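Local coordinates for protein enoyl-CoA hydratase (Bacillus halodurans, PDB 3LKE) that probably catalyses the hydration of enoyl-CoA thioesters or a related acyl-CoA reaction, as a trimeric member of the crotonase family, at residues Arg126-Arg131 with Gly181-Ile186; Thr104-Asn109 with Leu121-Arg126. One frame throughout, in Å; residues are numbered along the deposited sequence.

Contact 1 (Arg126-Arg131 with Gly181-Ile186); sequences RIALRR and GLIQEI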
ATOM      1  N   ARG A 126      17.083   5.517  -1.577  1.00 23.09           N
ATOM      2  CA  ARG A 126      18.160   5.036  -0.738  1.00 23.82           C
ATOM      3  C   ARG A 126      18.996   4.095  -1.577  1.00 21.80           C
ATOM      4  O   ARG A 126      18.478   3.127  -2.124  1.00 21.61           O
ATOM      5  CB  ARG A 126      17.588   4.284   0.465  1.00 23.47           C
ATOM      6  CG  ARG A 126      16.950   5.162   1.538  1.00 23.49           C
ATOM      7  CD  ARG A 126      15.493   5.507   1.241  1.00 23.18           C
ATOM      8  NE  ARG A 126      14.638   4.323   1.288  1.00 22.57           N
ATOM      9  CZ  ARG A 126      13.339   4.314   0.984  1.00 23.26           C
ATOM     10  NH1 ARG A 126      12.723   5.428   0.623  1.00 23.10           N
ATOM     11  NH2 ARG A 126      12.655   3.186   1.055  1.00 22.06           N
ATOM     12  N   ILE A 127      20.294   4.375  -1.683  1.00 25.34           N
ATOM     13  CA  ILE A 127      21.201   3.540  -2.468  1.00 24.13           C
ATOM     14  C   ILE A 127      22.283   3.025  -1.533  1.00 23.23           C
ATOM     15  O   ILE A 127      22.871   3.811  -0.781  1.00 24.05           O
ATOM     16  CB  ILE A 127      21.890   4.367  -3.575  1.00 25.61           C
ATOM     17  CG1 ILE A 127      20.842   4.963  -4.529  1.00 25.11           C
ATOM     18  CG2 ILE A 127      22.881   3.491  -4.358  1.00 23.49           C
ATOM     19  CD1 ILE A 127      21.421   6.020  -5.489  1.00 26.72           C
ATOM     20  N   ALA A 128      22.540   1.722  -1.562  1.00 25.37           N
ATOM     21  CA  ALA A 128      23.526   1.136  -0.651  1.00 25.17           C
ATOM     22  C   ALA A 128      24.702   0.505  -1.397  1.00 25.39           C
ATOM     23  O   ALA A 128      24.548   0.004  -2.516  1.00 25.14           O
ATOM     24  CB  ALA A 128      22.858   0.077   0.227  1.00 27.53           C
ATOM     25  N   LEU A 129      25.870   0.503  -0.765  1.00 27.29           N
ATOM     26  CA  LEU A 129      26.953  -0.352  -1.235  1.00 26.24           C
ATOM     27  C   LEU A 129      26.587  -1.806  -0.909  1.00 30.62           C
ATOM     28  O   LEU A 129      25.889  -2.066   0.070  1.00 30.62           O
ATOM     29  CB  LEU A 129      28.283   0.036  -0.576  1.00 26.45           C
ATOM     30  CG  LEU A 129      28.891   1.370  -1.032  1.00 25.08           C
ATOM     31  CD1 LEU A 129      30.236   1.624  -0.349  1.00 30.67           C
ATOM     32  CD2 LEU A 129      29.053   1.379  -2.547  1.00 29.48           C
ATOM     33  N   ARG A 130      27.049  -2.744  -1.732  1.00 26.18           N
ATOM     34  CA  ARG A 130      26.816  -4.167  -1.500  1.00 30.97           C
ATOM     35  C   ARG A 130      27.143  -4.608  -0.069  1.00 31.98           C
ATOM     36  O   ARG A 130      26.460  -5.465   0.497  1.00 33.54           O
ATOM     37  CB  ARG A 130      27.628  -5.003  -2.498  1.00 35.78           C
ATOM     38  CG  ARG A 130      27.557  -6.511  -2.280  1.00 38.33           C
ATOM     39  CD  ARG A 130      26.299  -7.108  -2.884  1.00 40.52           C
ATOM     40  NE  ARG A 130      26.120  -6.667  -4.263  1.00 41.66           N
ATOM     41  CZ  ARG A 130      25.036  -6.908  -4.991  1.00 42.42           C
ATOM     42  NH1 ARG A 130      24.026  -7.589  -4.476  1.00 40.10           N
ATOM     43  NH2 ARG A 130      24.964  -6.462  -6.237  1.00 45.24           N
ATOM     44  N   ARG A 131      28.181  -4.020   0.517  1.00 29.36           N
ATOM     45  CA  ARG A 131      28.669  -4.481   1.813  1.00 31.02           C
ATOM     46  C   ARG A 131      27.866  -3.933   2.992  1.00 31.58           C
ATOM     47  O   ARG A 131      28.088  -4.330   4.132  1.00 31.49           O
ATOM     48  CB  ARG A 131      30.149  -4.146   1.996  1.00 30.59           C
ATOM     49  CG  ARG A 131      30.464  -2.670   1.932  1.00 30.72           C
ATOM     50  CD  ARG A 131      31.945  -2.412   2.167  1.00 40.39           C
ATOM     51  NE  ARG A 131      32.256  -0.999   2.000  1.00 35.83           N
ATOM     52  CZ  ARG A 131      32.216  -0.104   2.982  1.00 39.11           C
ATOM     53  NH1 ARG A 131      31.887  -0.487   4.209  1.00 38.10           N
ATOM     54  NH2 ARG A 131      32.507   1.170   2.739  1.00 36.40           N
ATOM     55  N   GLY A 181      12.463  -3.616  -0.423  1.00 24.56           N
ATOM     56  CA  GLY A 181      12.154  -2.262  -0.836  1.00 25.95           C
ATOM     57  C   GLY A 181      12.662  -1.189   0.117  1.00 25.32           C
ATOM     58  O   GLY A 181      12.387  -0.002  -0.088  1.00 23.02           O
ATOM     59  N   LEU A 182      13.403  -1.595   1.152  1.00 23.94           N
ATOM     60  CA  LEU A 182      13.990  -0.635   2.086  1.00 21.03           C
ATOM     61  C   LEU A 182      15.024   0.237   1.381  1.00 22.89           C
ATOM     62  O   LEU A 182      15.142   1.416   1.679  1.00 23.17           O
ATOM     63  CB  LEU A 182      14.607  -1.329   3.306  1.00 24.02           C
ATOM     64  CG  LEU A 182      13.610  -2.018   4.248  1.00 23.77           C
ATOM     65  CD1 LEU A 182      14.329  -2.841   5.312  1.00 25.12           C
ATOM     66  CD2 LEU A 182      12.682  -0.989   4.883  1.00 22.62           C
ATOM     67  N   ILE A 183      15.763  -0.364   0.446  1.00 20.85           N
ATOM     68  CA  ILE A 183      16.645   0.373  -0.453  1.00 22.90           C
ATOM     69  C   ILE A 183      16.181   0.168  -1.895  1.00 22.01           C
ATOM     70  O   ILE A 183      15.506  -0.822  -2.199  1.00 23.05           O
ATOM     71  CB  ILE A 183      18.108  -0.122  -0.331  1.00 22.45           C
ATOM     72  CG1 ILE A 183      18.626   0.116   1.084  1.00 24.01           C
ATOM     73  CG2 ILE A 183      18.992   0.556  -1.349  1.00 33.75           C
ATOM     74  CD1 ILE A 183      18.684   1.536   1.479  1.00 31.71           C
ATOM     75  N   GLN A 184      16.563   1.096  -2.778  1.00 25.64           N
ATOM     76  CA  GLN A 184      16.119   1.064  -4.172  1.00 23.83           C
ATOM     77  C   GLN A 184      17.122   0.430  -5.132  1.00 26.95           C
ATOM     78  O   GLN A 184      16.738  -0.062  -6.192  1.00 27.85           O
ATOM     79  CB  GLN A 184      15.753   2.473  -4.648  1.00 25.55           C
ATOM     80  CG  GLN A 184      14.360   2.925  -4.178  1.00 26.43           C
ATOM     81  CD  GLN A 184      14.237   2.980  -2.657  1.00 22.19           C
ATOM     82  OE1 GLN A 184      14.947   3.731  -1.987  1.00 23.34           O
ATOM     83  NE2 GLN A 184      13.325   2.174  -2.107  1.00 25.42           N
ATOM     84  N   GLU A 185      18.395   0.432  -4.751  1.00 23.08           N
ATOM     85  CA  GLU A 185      19.433  -0.166  -5.584  1.00 28.57           C
ATOM     86  C   GLU A 185      20.730  -0.362  -4.828  1.00 29.07           C
ATOM     87  O   GLU A 185      20.964   0.254  -3.771  1.00 25.56           O
ATOM     88  CB  GLU A 185      19.690   0.676  -6.842  1.00 29.43           C
ATOM     89  CG  GLU A 185      20.061   2.119  -6.571  1.00 31.26           C
ATOM     90  CD  GLU A 185      20.328   2.904  -7.855  1.00 32.67           C
ATOM     91  OE1 GLU A 185      21.272   2.542  -8.597  1.00 33.90           O
ATOM     92  OE2 GLU A 185      19.609   3.893  -8.116  1.00 29.11           O
ATOM     93  N   ILE A 186      21.574  -1.224  -5.388  1.00 26.93           N
ATOM     94  CA  ILE A 186      22.871  -1.536  -4.813  1.00 23.83           C
ATOM     95  C   ILE A 186      23.946  -1.172  -5.824  1.00 27.47           C
ATOM     96  O   ILE A 186      23.780  -1.444  -7.021  1.00 27.39           O
ATOM     97  CB  ILE A 186      22.966  -3.034  -4.492  1.00 26.96           C
ATOM     98  CG1 ILE A 186      21.923  -3.417  -3.431  1.00 27.93           C
ATOM     99  CG2 ILE A 186      24.365  -3.408  -4.027  1.00 30.37           C
ATOM    100  CD1 ILE A 186      21.904  -4.891  -3.088  1.00 24.87           C
TER
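Arg126 turns its guanidinium edge to the backbone carbonyl of Leu182 and holds that one oxygen with two nitrogens, NE to O at 3.0 Å and NH2 to O at 3.1 Å. The NE bond is the straighter in approach; NH2 comes from well above the carbonyl plane. Bends at chi2 (85°) and chi3 (66°) fold the chain back, bringing the head over Gln184, whose OE1 lies above the centre of the guanidinium, the two planes 78° apart. The hydrogen bond of that oxygen is to the main chain of the same arginine: it accepts Arg126 N at 2.8 Å, in its carbonyl plane, so the glutamine amide does the work of a main-chain acceptor. The charge of Arg126 is met by Glu160 of the second subunit, through NH1. Cutting the side chain back to an alanine would probably leave the Leu182 carbonyl without these two donors and Glu160 across the interface without its cationic mate. Further along, Ala128 N donates to Glu185 O at 3.1 Å. Glu185 lays its CG alongside Ile127 CG1 (3.6 Å), while OE2 is paired with Arg125 and Arg196. Ile186 CG2 packs over one face of the Arg130 guanidinium, 3.6 Å above it; Glu188 and Glu175 take the charge. Gly181, in a Schellman motif, ends helix 174-180, and the chain then enters strand 185-187, the parallel edge strand within this subunit of the crotonase-fold sheet.

Contact 2 (Thr104-Asn109 with Leu121-Arg126); sequences TVALIN and LACDRR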
ATOM      1  N   THR A 104      15.704  13.962  -2.410  1.00 26.55           N
ATOM      2  CA  THR A 104      16.522  13.527  -1.283  1.00 23.74           C
ATOM      3  C   THR A 104      17.042  12.100  -1.494  1.00 25.40           C
ATOM      4  O   THR A 104      16.284  11.188  -1.830  1.00 25.00           O
ATOM      5  CB  THR A 104      15.726  13.627   0.036  1.00 22.80           C
ATOM      6  OG1 THR A 104      14.512  12.873  -0.096  1.00 23.97           O
ATOM      7  CG2 THR A 104      15.389  15.070   0.328  1.00 21.47           C
ATOM      8  N   VAL A 105      18.351  11.916  -1.324  1.00 24.55           N
ATOM      9  CA  VAL A 105      18.969  10.619  -1.538  1.00 22.14           C
ATOM     10  C   VAL A 105      19.897  10.289  -0.373  1.00 23.49           C
ATOM     11  O   VAL A 105      20.703  11.128   0.026  1.00 24.78           O
ATOM     12  CB  VAL A 105      19.805  10.627  -2.838  1.00 27.30           C
ATOM     13  CG1 VAL A 105      20.430   9.258  -3.090  1.00 27.92           C
ATOM     14  CG2 VAL A 105      18.946  11.065  -4.013  1.00 28.76           C
ATOM     15  N   ALA A 106      19.791   9.071   0.157  1.00 21.33           N
ATOM     16  CA  ALA A 106      20.713   8.603   1.189  1.00 22.47           C
ATOM     17  C   ALA A 106      21.663   7.567   0.614  1.00 22.29           C
ATOM     18  O   ALA A 106      21.249   6.642  -0.078  1.00 22.00           O
ATOM     19  CB  ALA A 106      19.938   8.030   2.382  1.00 25.11           C
ATOM     20  N   LEU A 107      22.956   7.741   0.874  1.00 23.98           N
ATOM     21  CA  LEU A 107      23.944   6.791   0.378  1.00 21.78           C
ATOM     22  C   LEU A 107      24.427   5.962   1.555  1.00 21.33           C
ATOM     23  O   LEU A 107      25.132   6.486   2.424  1.00 24.84           O
ATOM     24  CB  LEU A 107      25.121   7.534  -0.272  1.00 21.63           C
ATOM     25  CG  LEU A 107      24.714   8.557  -1.334  1.00 21.80           C
ATOM     26  CD1 LEU A 107      25.942   9.266  -1.919  1.00 25.50           C
ATOM     27  CD2 LEU A 107      23.938   7.849  -2.432  1.00 25.69           C
ATOM     28  N   ILE A 108      24.028   4.692   1.591  1.00 22.74           N
ATOM     29  CA  ILE A 108      24.361   3.818   2.707  1.00 26.52           C
ATOM     30  C   ILE A 108      25.605   3.015   2.364  1.00 21.53           C
ATOM     31  O   ILE A 108      25.520   2.018   1.655  1.00 23.96           O
ATOM     32  CB  ILE A 108      23.227   2.825   3.030  1.00 28.65           C
ATOM     33  CG1 ILE A 108      21.860   3.526   3.057  1.00 27.79           C
ATOM     34  CG2 ILE A 108      23.512   2.109   4.343  1.00 25.98           C
ATOM     35  CD1 ILE A 108      21.763   4.652   4.092  1.00 27.42           C
ATOM     36  N   ASN A 109      26.747   3.454   2.882  1.00 27.16           N
ATOM     37  CA  ASN A 109      28.029   2.867   2.492  1.00 30.82           C
ATOM     38  C   ASN A 109      28.427   1.657   3.331  1.00 31.06           C
ATOM     39  O   ASN A 109      28.925   0.673   2.806  1.00 34.90           O
ATOM     40  CB  ASN A 109      29.135   3.917   2.514  1.00 28.64           C
ATOM     41  CG  ASN A 109      29.342   4.516   3.895  1.00 30.77           C
ATOM     42  OD1 ASN A 109      28.391   4.913   4.554  1.00 28.45           O
ATOM     43  ND2 ASN A 109      30.588   4.586   4.331  1.00 32.65           N
ATOM     44  N   LEU A 121      14.743   6.412   5.718  1.00 18.79           N
ATOM     45  CA  LEU A 121      13.557   5.937   5.015  1.00 21.57           C
ATOM     46  C   LEU A 121      12.660   7.089   4.574  1.00 19.86           C
ATOM     47  O   LEU A 121      11.777   6.906   3.726  1.00 22.48           O
ATOM     48  CB  LEU A 121      12.787   4.936   5.878  1.00 21.63           C
ATOM     49  CG  LEU A 121      13.539   3.637   6.146  1.00 22.39           C
ATOM     50  CD1 LEU A 121      12.736   2.761   7.122  1.00 23.78           C
ATOM     51  CD2 LEU A 121      13.772   2.892   4.837  1.00 25.36           C
ATOM     52  N   ALA A 122      12.910   8.281   5.120  1.00 21.16           N
ATOM     53  CA  ALA A 122      12.204   9.480   4.687  1.00 20.60           C
ATOM     54  C   ALA A 122      12.673  10.001   3.328  1.00 24.88           C
ATOM     55  O   ALA A 122      12.016  10.853   2.732  1.00 24.47           O
ATOM     56  CB  ALA A 122      12.329  10.565   5.719  1.00 21.62           C
ATOM     57  N   CYS A 123      13.809   9.500   2.849  1.00 22.75           N
ATOM     58  CA  CYS A 123      14.388  10.007   1.600  1.00 22.98           C
ATOM     59  C   CYS A 123      13.652   9.450   0.389  1.00 21.93           C
ATOM     60  O   CYS A 123      13.000   8.401   0.462  1.00 23.46           O
ATOM     61  CB  CYS A 123      15.867   9.631   1.475  1.00 22.78           C
ATOM     62  SG  CYS A 123      16.945  10.449   2.654  1.00 24.22           S
ATOM     63  N   ASP A 124      13.770  10.165  -0.726  1.00 22.68           N
ATOM     64  CA  ASP A 124      13.157   9.747  -1.986  1.00 23.85           C
ATOM     65  C   ASP A 124      13.794   8.490  -2.555  1.00 21.09           C
ATOM     66  O   ASP A 124      13.144   7.708  -3.219  1.00 23.16           O
ATOM     67  CB  ASP A 124      13.274  10.847  -3.025  1.00 21.68           C
ATOM     68  CG  ASP A 124      12.467  12.071  -2.675  1.00 25.20           C
ATOM     69  OD1 ASP A 124      11.383  11.937  -2.050  1.00 24.60           O
ATOM     70  OD2 ASP A 124      12.906  13.171  -3.049  1.00 25.12           O
ATOM     71  N   ARG A 125      15.090   8.312  -2.308  1.00 22.34           N
ATOM     72  CA  ARG A 125      15.771   7.128  -2.798  1.00 21.88           C
ATOM     73  C   ARG A 125      16.898   6.802  -1.833  1.00 23.25           C
ATOM     74  O   ARG A 125      17.527   7.697  -1.289  1.00 25.56           O
ATOM     75  CB  ARG A 125      16.312   7.357  -4.225  1.00 24.60           C
ATOM     76  CG  ARG A 125      16.815   6.097  -4.915  1.00 26.58           C
ATOM     77  CD  ARG A 125      17.044   6.332  -6.422  1.00 22.61           C
ATOM     78  NE  ARG A 125      17.242   5.086  -7.161  1.00 24.26           N
ATOM     79  CZ  ARG A 125      16.271   4.292  -7.584  1.00 24.84           C
ATOM     80  NH1 ARG A 125      15.001   4.580  -7.294  1.00 26.37           N
ATOM     81  NH2 ARG A 125      16.564   3.187  -8.266  1.00 25.33           N
ATOM     82  N   ARG A 126      17.083   5.517  -1.577  1.00 23.09           N
ATOM     83  CA  ARG A 126      18.160   5.036  -0.738  1.00 23.82           C
ATOM     84  C   ARG A 126      18.996   4.095  -1.577  1.00 21.80           C
ATOM     85  O   ARG A 126      18.478   3.127  -2.124  1.00 21.61           O
ATOM     86  CB  ARG A 126      17.588   4.284   0.465  1.00 23.47           C
ATOM     87  CG  ARG A 126      16.950   5.162   1.538  1.00 23.49           C
ATOM     88  CD  ARG A 126      15.493   5.507   1.241  1.00 23.18           C
ATOM     89  NE  ARG A 126      14.638   4.323   1.288  1.00 22.57           N
ATOM     90  CZ  ARG A 126      13.339   4.314   0.984  1.00 23.26           C
ATOM     91  NH1 ARG A 126      12.723   5.428   0.623  1.00 23.10           N
ATOM     92  NH2 ARG A 126      12.655   3.186   1.055  1.00 22.06           N
TER
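Thr104 and Asp124 hold each other by both backbone and side chain, and here the packing is close. The carboxylate oxygen Asp124 OD2 accepts Thr104 N at 3.0 Å, from above the carboxylate plane. In return Asp124 N donates to Thr104 OG1 at 2.9 Å, since chi1 of 55° sets the hydroxyl between the backbone N and the carbonyl carbon, facing the turn. A threonine suits the place because its hydroxyl can accept this amide. The aspartate has further partners: Lys216 at OD2, and Tyr159 of the second subunit at OD1. From this corner strands 103-108 and 125-129 run on as parallel neighbours in the central sheet of the crotonase fold, with Arg125 N bonded to Thr104 O (3.2 Å) and Ala106 N to Arg125 O (3.0 Å). The small Ala106 leaves room for the sulfur of Cys123, which lies 3.9 Å from Ala106 CB, on the face where Arg126 also starts. Contact is thinner on the other face: Val105 CG1 comes no nearer than 3.8 Å to Arg125 O, and the long Arg125 chain runs away from Val105 to its salt bridge with Glu185. No solvent side exists among the touching residues, all of them buried; Tyr200 of helix 190-205 packs on both Val105 and Arg125.

Along the chain contact 2 comes first, and contact 1 takes over at the shared Arg126; their centres lie about 9 Å apart. Strand 125-129 is common to both, lying in the sheet between strand 103-108 and strand 185-187. A further tie between them runs from Ile127 O to Ile108 N, a probable hydrogen bond at 2.8 Å that continues the pairing of the two inner strands. Three consecutive parallel strands are thus knitted together, although 49 residues, mostly helical, separate the two segments of contact 1. Both contacts also touch the second subunit, so this part of the sheet is tied directly into the trimer.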